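Local coordinates for DUF1780 domain-containing protein (Pseudomonas aeruginosa, PDB 1Y0K), which is of unknown function but belongs to a family of putative endonucleases in the PD-(D/E)XK nuclease superfamily, at residues Ala65-Phe70 / Asp140-Val145; Phe70-Glu75 / Ala116-Thr121; Lys124-Tyr129 / Gln167-Leu172. One frame throughout, in Å; residues are numbered along the deposited sequence. Where two conformers were deposited one is given.

Interaction 1 of 3, residues Ala65-Phe70 / Asp140-Val145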
loop_
_atom_site.group_PDB
_atom_site.type_symbol
_atom_site.label_atom_id
_atom_site.label_comp_id
_atom_site.label_asym_id
_atom_site.label_seq_id
_atom_site.Cartn_x
_atom_site.Cartn_y
_atom_site.Cartn_z
ATOM N N ALA A 65 -10.068 -7.652 -8.402
ATOM C CA ALA A 65 -9.324 -6.437 -8.038
ATOM C C ALA A 65 -8.537 -5.908 -9.225
ATOM O O ALA A 65 -8.022 -6.678 -10.031
ATOM C CB ALA A 65 -8.384 -6.689 -6.847
ATOM N N GLY A 66 -8.458 -4.586 -9.322
ATOM C CA GLY A 66 -7.631 -3.929 -10.326
ATOM C C GLY A 66 -6.623 -3.104 -9.549
ATOM O O GLY A 66 -6.837 -1.921 -9.289
ATOM N N PHE A 67 -5.522 -3.736 -9.167
ATOM C CA PHE A 67 -4.568 -3.064 -8.285
ATOM C C PHE A 67 -3.715 -2.073 -9.045
ATOM O O PHE A 67 -2.952 -2.452 -9.946
ATOM C CB PHE A 67 -3.665 -4.074 -7.579
ATOM C CG PHE A 67 -4.324 -4.809 -6.435
ATOM C CD1 PHE A 67 -4.926 -4.112 -5.381
ATOM C CD2 PHE A 67 -4.296 -6.189 -6.392
ATOM C CE1 PHE A 67 -5.520 -4.795 -4.315
ATOM C CE2 PHE A 67 -4.862 -6.886 -5.324
ATOM C CZ PHE A 67 -5.485 -6.186 -4.288
ATOM N N GLU A 68 -3.853 -0.801 -8.659
ATOM C CA GLU A 68 -3.042 0.288 -9.174
ATOM C C GLU A 68 -1.977 0.561 -8.112
ATOM O O GLU A 68 -2.267 1.112 -7.049
ATOM C CB GLU A 68 -3.940 1.502 -9.416
ATOM C CG GLU A 68 -3.241 2.826 -9.727
ATOM C CD GLU A 68 -2.710 2.908 -11.128
ATOM O OE1 GLU A 68 -2.727 1.879 -11.857
ATOM O OE2 GLU A 68 -2.280 4.028 -11.501
ATOM N N VAL A 69 -0.760 0.133 -8.403
ATOM C CA VAL A 69 0.292 0.065 -7.380
ATOM C C VAL A 69 1.213 1.278 -7.452
ATOM O O VAL A 69 1.698 1.642 -8.531
ATOM C CB VAL A 69 1.104 -1.239 -7.538
ATOM C CG1 VAL A 69 2.295 -1.277 -6.573
ATOM C CG2 VAL A 69 0.175 -2.446 -7.319
ATOM N N PHE A 70 1.445 1.919 -6.310
ATOM C CA PHE A 70 2.411 3.015 -6.282
ATOM C C PHE A 70 3.286 2.958 -5.035
ATOM O O PHE A 70 2.943 2.292 -4.062
ATOM C CB PHE A 70 1.727 4.375 -6.462
ATOM C CG PHE A 70 0.831 4.784 -5.322
ATOM C CD1 PHE A 70 1.243 5.770 -4.422
ATOM C CD2 PHE A 70 -0.441 4.217 -5.170
ATOM C CE1 PHE A 70 0.402 6.190 -3.378
ATOM C CE2 PHE A 70 -1.290 4.615 -4.113
ATOM C CZ PHE A 70 -0.865 5.597 -3.216
ATOM N N ASP A 140 -8.460 -0.130 -7.662
ATOM C CA ASP A 140 -8.119 -0.419 -6.269
ATOM C C ASP A 140 -6.684 0.017 -6.009
ATOM O O ASP A 140 -5.734 -0.663 -6.400
ATOM C CB ASP A 140 -8.278 -1.914 -6.022
ATOM C CG ASP A 140 -9.679 -2.406 -6.373
ATOM O OD1 ASP A 140 -10.649 -1.869 -5.800
ATOM O OD2 ASP A 140 -9.808 -3.332 -7.210
ATOM N N LEU A 141 -6.525 1.176 -5.384
ATOM C CA LEU A 141 -5.192 1.730 -5.179
ATOM C C LEU A 141 -4.476 0.982 -4.062
ATOM O O LEU A 141 -5.080 0.657 -3.039
ATOM C CB LEU A 141 -5.267 3.230 -4.865
ATOM C CG LEU A 141 -5.416 4.184 -6.071
ATOM C CD1 LEU A 141 -4.068 4.508 -6.637
ATOM C CD2 LEU A 141 -6.329 3.649 -7.194
ATOM N N LEU A 142 -3.192 0.714 -4.279
ATOM C CA LEU A 142 -2.369 -0.020 -3.314
ATOM C C LEU A 142 -1.002 0.638 -3.206
ATOM O O LEU A 142 -0.208 0.592 -4.151
ATOM C CB LEU A 142 -2.224 -1.490 -3.725
ATOM C CG LEU A 142 -1.384 -2.387 -2.810
ATOM C CD1 LEU A 142 -1.957 -2.407 -1.378
ATOM C CD2 LEU A 142 -1.295 -3.810 -3.386
ATOM N N ALA A 143 -0.748 1.273 -2.061
ATOM C CA ALA A 143 0.520 1.971 -1.833
ATOM C C ALA A 143 1.471 1.063 -1.089
ATOM O O ALA A 143 1.092 0.508 -0.050
ATOM C CB ALA A 143 0.285 3.237 -0.991
ATOM N N PHE A 144 2.699 0.909 -1.596
ATOM C CA PHE A 144 3.763 0.294 -0.793
ATOM C C PHE A 144 4.524 1.429 -0.111
ATOM O O PHE A 144 5.147 2.262 -0.776
ATOM C CB PHE A 144 4.704 -0.576 -1.629
ATOM C CG PHE A 144 5.771 -1.244 -0.806
ATOM C CD1 PHE A 144 5.497 -2.447 -0.160
ATOM C CD2 PHE A 144 7.027 -0.662 -0.655
ATOM C CE1 PHE A 144 6.466 -3.074 0.629
ATOM C CE2 PHE A 144 8.008 -1.290 0.134
ATOM C CZ PHE A 144 7.717 -2.491 0.775
ATOM N N VAL A 145 4.405 1.476 1.210
ATOM C CA VAL A 145 4.922 2.567 2.013
ATOM C C VAL A 145 6.149 2.097 2.812
ATOM O O VAL A 145 6.064 1.176 3.636
ATOM C CB VAL A 145 3.831 3.141 2.962
ATOM C CG1 VAL A 145 4.357 4.393 3.684
ATOM C CG2 VAL A 145 2.570 3.488 2.186
#
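Phe67 to Phe70 pair in parallel with Asp140 to Ala143, the short segment axes approaching to 4.5 Å at 35°, and alternate residues of each strand bond to the other. Glu68 N to Asp140 O (2.9 Å) and Phe144 N to Phe70 O (2.8 Å) are two rungs of this ladder. Just before the regular pairing begins, the Asp140 carboxylate acts as an acceptor: OD2 takes Gly66 N at 2.8 Å on its anti lone pair, while Arg170 makes a salt bridge to the same oxygen and Ser171 bonds to OD1.

On the face carrying Phe67 and Val69, Leu142 CD2 lies over one side of the Phe67 ring and Ala65 CB over the other, with helix 26-40 packing on Phe67, Val69 and Leu142. On the reverse face, Phe70 has CG between its backbone N and carbonyl carbon (chi1 67°), which swings the ring across the strand pair; Ala143 CB sits over it in a CH-pi contact, 3.4 Å from Phe70 CZ. Leu141 CD1 reaches Glu68 CG at 3.6 Å.

Thus the apolar stem of Glu68 is packed, whereas its carboxylate meets Lys125 and lies near Asp59, a cluster reminiscent of PD-(D/E)XK sites, although its role here is unproven.

Interaction 2 of 3, residues Phe70-Glu75 / Ala116-Thr121; sequences FFVLDE and ARLAPT
Phe70, Leu118 and Thr121 form the apolar part of the contact together with Val72. Leu118 CG meets the Phe70 ring at its edge, 4.0 Å from CZ and near the ring plane. Thr121 CG2 approaches Phe70 CD1 at 3.5 Å, the two side chains running past one another head to tail. Val72 divides its branches: CG2 touches Leu118 CD1 at 3.9 Å, whereas CG1, anti to the backbone N (chi1 -179°), rests on the main chain of Arg117, 3.7 Å from its O.

The receiving element is a type I turn, Ala116 to Ala119, and the first part of helix 119-132 that follows it. This helix lies in the connection between the parallel neighbours 65-73 and 140-146, a beta-alpha-beta crossover, so the contact lays the helix entrance against the far end of the first strand.

Polar linkage between the segments is carried by water. Thr121 OG1, beside its own backbone N at chi1 -65°, is 2.7 Å from water 1, which donates to Phe71 O at 2.9 Å. Arg117 NH1 donates in the guanidinium plane to water 2 and water 3, in different directions and at 2.9 Å to each. Water 2 donates onward to Leu73 O, and water 3 to Asp74 OD2 at 2.8 Å. Asp74 itself is anchored by the backbone N atoms of Lys148 and Arg149, while Arg117 also touches a crystal neighbour.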
loop_
_atom_site.group_PDB
_atom_site.type_symbol
_atom_site.label_atom_id
_atom_site.label_comp_id
_atom_site.label_asym_id
_atom_site.label_seq_id
_atom_site.Cartn_x
_atom_site.Cartn_y
_atom_site.Cartn_z
ATOM N N PHE A 70 1.445 1.919 -6.310
ATOM C CA PHE A 70 2.411 3.015 -6.282
ATOM C C PHE A 70 3.286 2.958 -5.035
ATOM O O PHE A 70 2.943 2.292 -4.062
ATOM C CB PHE A 70 1.727 4.375 -6.462
ATOM C CG PHE A 70 0.831 4.784 -5.322
ATOM C CD1 PHE A 70 1.243 5.770 -4.422
ATOM C CD2 PHE A 70 -0.441 4.217 -5.170
ATOM C CE1 PHE A 70 0.402 6.190 -3.378
ATOM C CE2 PHE A 70 -1.290 4.615 -4.113
ATOM C CZ PHE A 70 -0.865 5.597 -3.216
ATOM N N PHE A 71 4.429 3.637 -5.097
ATOM C CA PHE A 71 5.437 3.567 -4.043
ATOM C C PHE A 71 5.590 4.898 -3.345
ATOM O O PHE A 71 5.687 5.954 -3.998
ATOM C CB PHE A 71 6.769 3.075 -4.611
ATOM C CG PHE A 71 6.686 1.694 -5.190
ATOM C CD1 PHE A 71 6.217 1.495 -6.494
ATOM C CD2 PHE A 71 7.055 0.587 -4.429
ATOM C CE1 PHE A 71 6.105 0.200 -7.026
ATOM C CE2 PHE A 71 6.957 -0.705 -4.954
ATOM C CZ PHE A 71 6.483 -0.888 -6.258
ATOM N N VAL A 72 5.572 4.834 -2.016
ATOM C CA VAL A 72 5.710 5.998 -1.140
ATOM C C VAL A 72 6.991 5.787 -0.344
ATOM O O VAL A 72 7.005 5.069 0.656
ATOM C CB VAL A 72 4.488 6.155 -0.205
ATOM C CG1 VAL A 72 4.631 7.404 0.688
ATOM C CG2 VAL A 72 3.193 6.238 -1.024
ATOM N N LEU A 73 8.071 6.389 -0.832
ATOM C CA LEU A 73 9.394 6.216 -0.239
ATOM C C LEU A 73 9.956 7.561 0.220
ATOM O O LEU A 73 9.304 8.597 0.072
ATOM C CB LEU A 73 10.342 5.538 -1.244
ATOM C CG LEU A 73 9.829 4.291 -1.974
ATOM C CD1 LEU A 73 10.784 3.877 -3.094
ATOM C CD2 LEU A 73 9.635 3.152 -0.996
ATOM N N ASP A 74 11.150 7.540 0.800
ATOM C CA ASP A 74 11.819 8.781 1.190
ATOM C C ASP A 74 13.305 8.792 0.826
ATOM O O ASP A 74 14.024 9.742 1.168
ATOM C CB ASP A 74 11.593 9.110 2.681
ATOM C CG ASP A 74 12.193 8.075 3.641
ATOM O OD1 ASP A 74 12.840 7.093 3.219
ATOM O OD2 ASP A 74 12.012 8.265 4.860
ATOM N N GLU A 75 13.745 7.741 0.127
ATOM C CA GLU A 75 15.158 7.531 -0.223
ATOM C C GLU A 75 15.378 6.137 -0.815
ATOM O O GLU A 75 14.512 5.602 -1.511
ATOM C CB GLU A 75 16.048 7.734 1.012
ATOM C CG GLU A 75 17.404 7.048 0.984
ATOM C CD GLU A 75 17.708 6.400 2.313
ATOM O OE1 GLU A 75 16.840 5.643 2.796
ATOM O OE2 GLU A 75 18.796 6.641 2.881
ATOM N N ALA A 116 -1.136 10.921 5.041
ATOM C CA ALA A 116 -0.962 12.134 4.234
ATOM C C ALA A 116 0.211 12.046 3.254
ATOM O O ALA A 116 0.266 12.778 2.268
ATOM C CB ALA A 116 -0.811 13.359 5.144
ATOM N N ARG A 117 1.156 11.154 3.527
ATOM C CA ARG A 117 2.291 10.936 2.638
ATOM C C ARG A 117 1.873 10.418 1.257
ATOM O O ARG A 117 2.646 10.508 0.300
ATOM C CB ARG A 117 3.307 9.972 3.253
ATOM C CG ARG A 117 4.056 10.517 4.460
ATOM C CD ARG A 117 4.977 11.678 4.097
ATOM N NE ARG A 117 5.796 12.083 5.244
ATOM C CZ ARG A 117 7.063 11.732 5.412
ATOM N NH1 ARG A 117 7.674 10.968 4.507
ATOM N NH2 ARG A 117 7.728 12.136 6.489
ATOM N N LEU A 118 0.663 9.864 1.172
ATOM C CA LEU A 118 0.142 9.340 -0.091
ATOM C C LEU A 118 -0.382 10.450 -0.998
ATOM O O LEU A 118 -0.608 10.229 -2.200
ATOM C CB LEU A 118 -0.998 8.364 0.181
ATOM C CG LEU A 118 -0.726 6.910 0.577
ATOM C CD1 LEU A 118 0.374 6.754 1.588
ATOM C CD2 LEU A 118 -2.044 6.271 1.081
ATOM N N ALA A 119 -0.595 11.631 -0.428
ATOM C CA ALA A 119 -1.376 12.662 -1.124
ATOM C C ALA A 119 -0.745 13.165 -2.430
ATOM O O ALA A 119 -1.440 13.256 -3.446
ATOM C CB ALA A 119 -1.710 13.818 -0.183
ATOM N N PRO A 120 0.560 13.504 -2.420
ATOM C CA PRO A 120 1.141 14.036 -3.660
ATOM C C PRO A 120 0.923 13.127 -4.874
ATOM O O PRO A 120 0.474 13.592 -5.929
ATOM C CB PRO A 120 2.622 14.181 -3.305
ATOM C CG PRO A 120 2.582 14.482 -1.817
ATOM C CD PRO A 120 1.555 13.498 -1.326
ATOM N N THR A 121 1.204 11.836 -4.717
ATOM C CA THR A 121 1.053 10.893 -5.821
ATOM C C THR A 121 -0.418 10.677 -6.173
ATOM O O THR A 121 -0.781 10.662 -7.351
ATOM C CB THR A 121 1.775 9.561 -5.502
ATOM O OG1 THR A 121 3.181 9.823 -5.427
ATOM C CG2 THR A 121 1.546 8.537 -6.599
HETATM O O HOH W 1 4.576 8.586 -3.537
HETATM O O HOH W 2 7.128 10.023 1.826
HETATM O O HOH W 3 10.297 10.344 5.625
#

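Interaction 3 of 3, residues Lys124-Tyr129 / Gln167-Leu172; sequences KKAHNY and QGWRSL
Trp169 presents the CZ2, CH2 and CZ3 rim of its six-membered ring to helix 119-132, where it overlaps Ala126, Lys125 and Tyr129. The helix belongs to the beta-alpha-beta crossover between strands 65-73 and 140-146 of a mixed sheet, and Trp169 stands on the loop just before strand 171-175, the sheet neighbour of 140-146. The contact therefore joins the crossover helix to the entry of a third strand on the same side of the sheet.

Ala126 and Tyr129 meet the indole at its edge. Ala126 N lies near the indole plane, 3.6 Å from Trp169 CH2, and Ala126 CB is 3.9 Å from Trp169 CZ2. Tyr129 CD2 meets Trp169 CZ3 at 3.8 Å. The two side chains cross at about a right angle, and since each of these atoms lies near the plane of the other ring, at its edge, the rings touch rim to rim without stacking. Lys125 adds only its base, CB standing obliquely to the indole at 3.9 Å from Trp169 CH2; the rest of its chain runs extended as far as CE, with NZ turned aside at chi4 to make a salt bridge to Glu68.

Beyond the pair, Leu141 and Phe184 also pack on Trp169, and the His136 ring meets it at an inclined angle. His136 NE2 bonds to Ala126 O, tying the same turn of helix to this surrounding.

Gln167 completes the contact with its aliphatic part, CG lying 4.0 Å from Ala126 CB. Gly168, with positive phi, turns the chain between the two side chains, and the Gln167 side chain reaches across to the indole of Trp169. Trp169 NE1 donates to Gln167 OE1 at 2.9 Å with an N-H...O angle of 153°, the oxygen lying 16° out of the indole plane.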
loop_
_atom_site.group_PDB
_atom_site.type_symbol
_atom_site.label_atom_id
_atom_site.label_comp_id
_atom_site.label_asym_id
_atom_site.label_seq_id
_atom_site.Cartn_x
_atom_site.Cartn_y
_atom_site.Cartn_z
ATOM N N LYS A 124 -1.725 13.573 -8.253
ATOM C CA LYS A 124 -1.206 13.517 -9.621
ATOM C C LYS A 124 -1.950 12.467 -10.437
ATOM O O LYS A 124 -2.354 12.722 -11.584
ATOM C CB LYS A 124 0.292 13.208 -9.636
ATOM C CG LYS A 124 1.200 14.326 -9.131
ATOM C CD LYS A 124 2.669 13.889 -9.230
ATOM C CE LYS A 124 3.637 14.994 -8.795
ATOM N NZ LYS A 124 3.790 16.068 -9.827
ATOM N N LYS A 125 -2.140 11.284 -9.848
ATOM C CA LYS A 125 -2.916 10.224 -10.525
ATOM C C LYS A 125 -4.354 10.641 -10.802
ATOM O O LYS A 125 -4.843 10.492 -11.927
ATOM C CB LYS A 125 -2.938 8.939 -9.699
ATOM C CG LYS A 125 -1.648 8.174 -9.656
ATOM C CD LYS A 125 -1.916 6.813 -9.003
ATOM C CE LYS A 125 -0.685 5.929 -8.976
ATOM N NZ LYS A 125 -0.225 5.543 -10.341
ATOM N N ALA A 126 -5.040 11.150 -9.778
ATOM C CA ALA A 126 -6.411 11.599 -9.940
ATOM C C ALA A 126 -6.507 12.602 -11.099
ATOM O O ALA A 126 -7.389 12.485 -11.954
ATOM C CB ALA A 126 -6.933 12.202 -8.654
ATOM N N HIS A 127 -5.580 13.556 -11.144
ATOM C CA HIS A 127 -5.534 14.538 -12.246
ATOM C C HIS A 127 -5.309 13.885 -13.607
ATOM O O HIS A 127 -6.095 14.106 -14.534
ATOM C CB HIS A 127 -4.450 15.597 -12.015
ATOM C CG HIS A 127 -4.290 16.540 -13.170
ATOM N ND1 HIS A 127 -5.258 17.457 -13.513
ATOM C CD2 HIS A 127 -3.299 16.678 -14.084
ATOM C CE1 HIS A 127 -4.861 18.139 -14.574
ATOM N NE2 HIS A 127 -3.677 17.683 -14.943
ATOM N N ASN A 128 -4.234 13.103 -13.716
ATOM C CA ASN A 128 -3.872 12.442 -14.971
ATOM C C ASN A 128 -5.023 11.594 -15.497
ATOM O O ASN A 128 -5.349 11.641 -16.683
ATOM C CB ASN A 128 -2.606 11.587 -14.807
ATOM C CG ASN A 128 -1.328 12.422 -14.664
ATOM O OD1 ASN A 128 -1.305 13.619 -14.956
ATOM N ND2 ASN A 128 -0.254 11.774 -14.228
ATOM N N TYR A 129 -5.645 10.829 -14.605
ATOM C CA TYR A 129 -6.761 9.967 -14.988
ATOM C C TYR A 129 -8.030 10.746 -15.357
ATOM O O TYR A 129 -8.753 10.353 -16.276
ATOM C CB TYR A 129 -7.019 8.911 -13.897
ATOM C CG TYR A 129 -5.844 7.967 -13.708
ATOM C CD1 TYR A 129 -4.834 7.886 -14.663
ATOM C CD2 TYR A 129 -5.753 7.133 -12.587
ATOM C CE1 TYR A 129 -3.758 7.037 -14.518
ATOM C CE2 TYR A 129 -4.660 6.263 -12.430
ATOM C CZ TYR A 129 -3.678 6.221 -13.412
ATOM O OH TYR A 129 -2.594 5.384 -13.327
ATOM N N GLN A 167 -11.479 11.577 -4.421
ATOM C CA GLN A 167 -10.794 11.355 -5.711
ATOM C C GLN A 167 -11.458 10.272 -6.574
ATOM O O GLN A 167 -11.170 10.160 -7.781
ATOM C CB GLN A 167 -9.303 11.053 -5.492
ATOM C CG GLN A 167 -8.489 12.265 -5.009
ATOM C CD GLN A 167 -7.112 11.897 -4.477
ATOM O OE1 GLN A 167 -6.826 10.722 -4.198
ATOM N NE2 GLN A 167 -6.243 12.909 -4.330
ATOM N N GLY A 168 -12.324 9.476 -5.949
ATOM C CA GLY A 168 -13.204 8.541 -6.657
ATOM C C GLY A 168 -12.735 7.108 -6.834
ATOM O O GLY A 168 -13.424 6.315 -7.482
ATOM N N TRP A 169 -11.583 6.756 -6.261
ATOM C CA TRP A 169 -11.089 5.365 -6.314
ATOM C C TRP A 169 -12.090 4.373 -5.726
ATOM O O TRP A 169 -12.837 4.707 -4.809
ATOM C CB TRP A 169 -9.767 5.212 -5.534
ATOM C CG TRP A 169 -8.817 6.337 -5.701
ATOM C CD1 TRP A 169 -8.404 7.222 -4.733
ATOM C CD2 TRP A 169 -8.163 6.733 -6.911
ATOM N NE1 TRP A 169 -7.514 8.126 -5.272
ATOM C CE2 TRP A 169 -7.361 7.859 -6.606
ATOM C CE3 TRP A 169 -8.178 6.251 -8.229
ATOM C CZ2 TRP A 169 -6.577 8.498 -7.564
ATOM C CZ3 TRP A 169 -7.404 6.890 -9.176
ATOM C CH2 TRP A 169 -6.613 8.004 -8.838
ATOM N N ARG A 170 -12.073 3.135 -6.223
ATOM C CA ARG A 170 -12.931 2.096 -5.655
ATOM C C ARG A 170 -12.495 1.692 -4.240
ATOM O O ARG A 170 -13.324 1.407 -3.370
ATOM C CB ARG A 170 -12.947 0.860 -6.548
ATOM C CG ARG A 170 -13.976 -0.161 -6.058
ATOM C CD ARG A 170 -14.280 -1.196 -7.099
ATOM N NE ARG A 170 -13.147 -2.079 -7.359
ATOM C CZ ARG A 170 -13.174 -3.030 -8.284
ATOM N NH1 ARG A 170 -14.271 -3.192 -9.022
ATOM N NH2 ARG A 170 -12.117 -3.805 -8.486
ATOM N N SER A 171 -11.185 1.674 -4.029
ATOM C CA SER A 171 -10.600 1.306 -2.743
ATOM C C SER A 171 -9.179 1.856 -2.662
ATOM O O SER A 171 -8.584 2.232 -3.678
ATOM C CB SER A 171 -10.601 -0.224 -2.556
ATOM O OG SER A 171 -9.636 -0.861 -3.388
ATOM N N LEU A 172 -8.660 1.929 -1.440
ATOM C CA LEU A 172 -7.291 2.380 -1.221
ATOM C C LEU A 172 -6.774 1.590 -0.049
ATOM O O LEU A 172 -7.423 1.528 0.994
ATOM C CB LEU A 172 -7.246 3.872 -0.905
ATOM C CG LEU A 172 -5.893 4.473 -0.479
ATOM C CD1 LEU A 172 -4.818 4.308 -1.564
ATOM C CD2 LEU A 172 -6.064 5.932 -0.126
#

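Interaction 1 is the core pairing, with all touching residues buried and its centre about 6 Å from the chain centre. Interaction 2, centred at about 10 Å, is still buried but has an exposed rim at Arg117; interaction 3, at about 14 Å, is partly buried. Phe70 belongs to both interactions 1 and 2, which use strand 65-73, while interactions 2 and 3 fasten successive parts of helix 119-132 over one side of the sheet. Their chemistry follows this placing: direct backbone bonds in interaction 1, apolar packing with bridging waters in interaction 2, and aromatic edge contacts in interaction 3. Two salt bridges tie interactions 1 and 3, whose segments alternate along the chain, and Leu141 packs on Leu172.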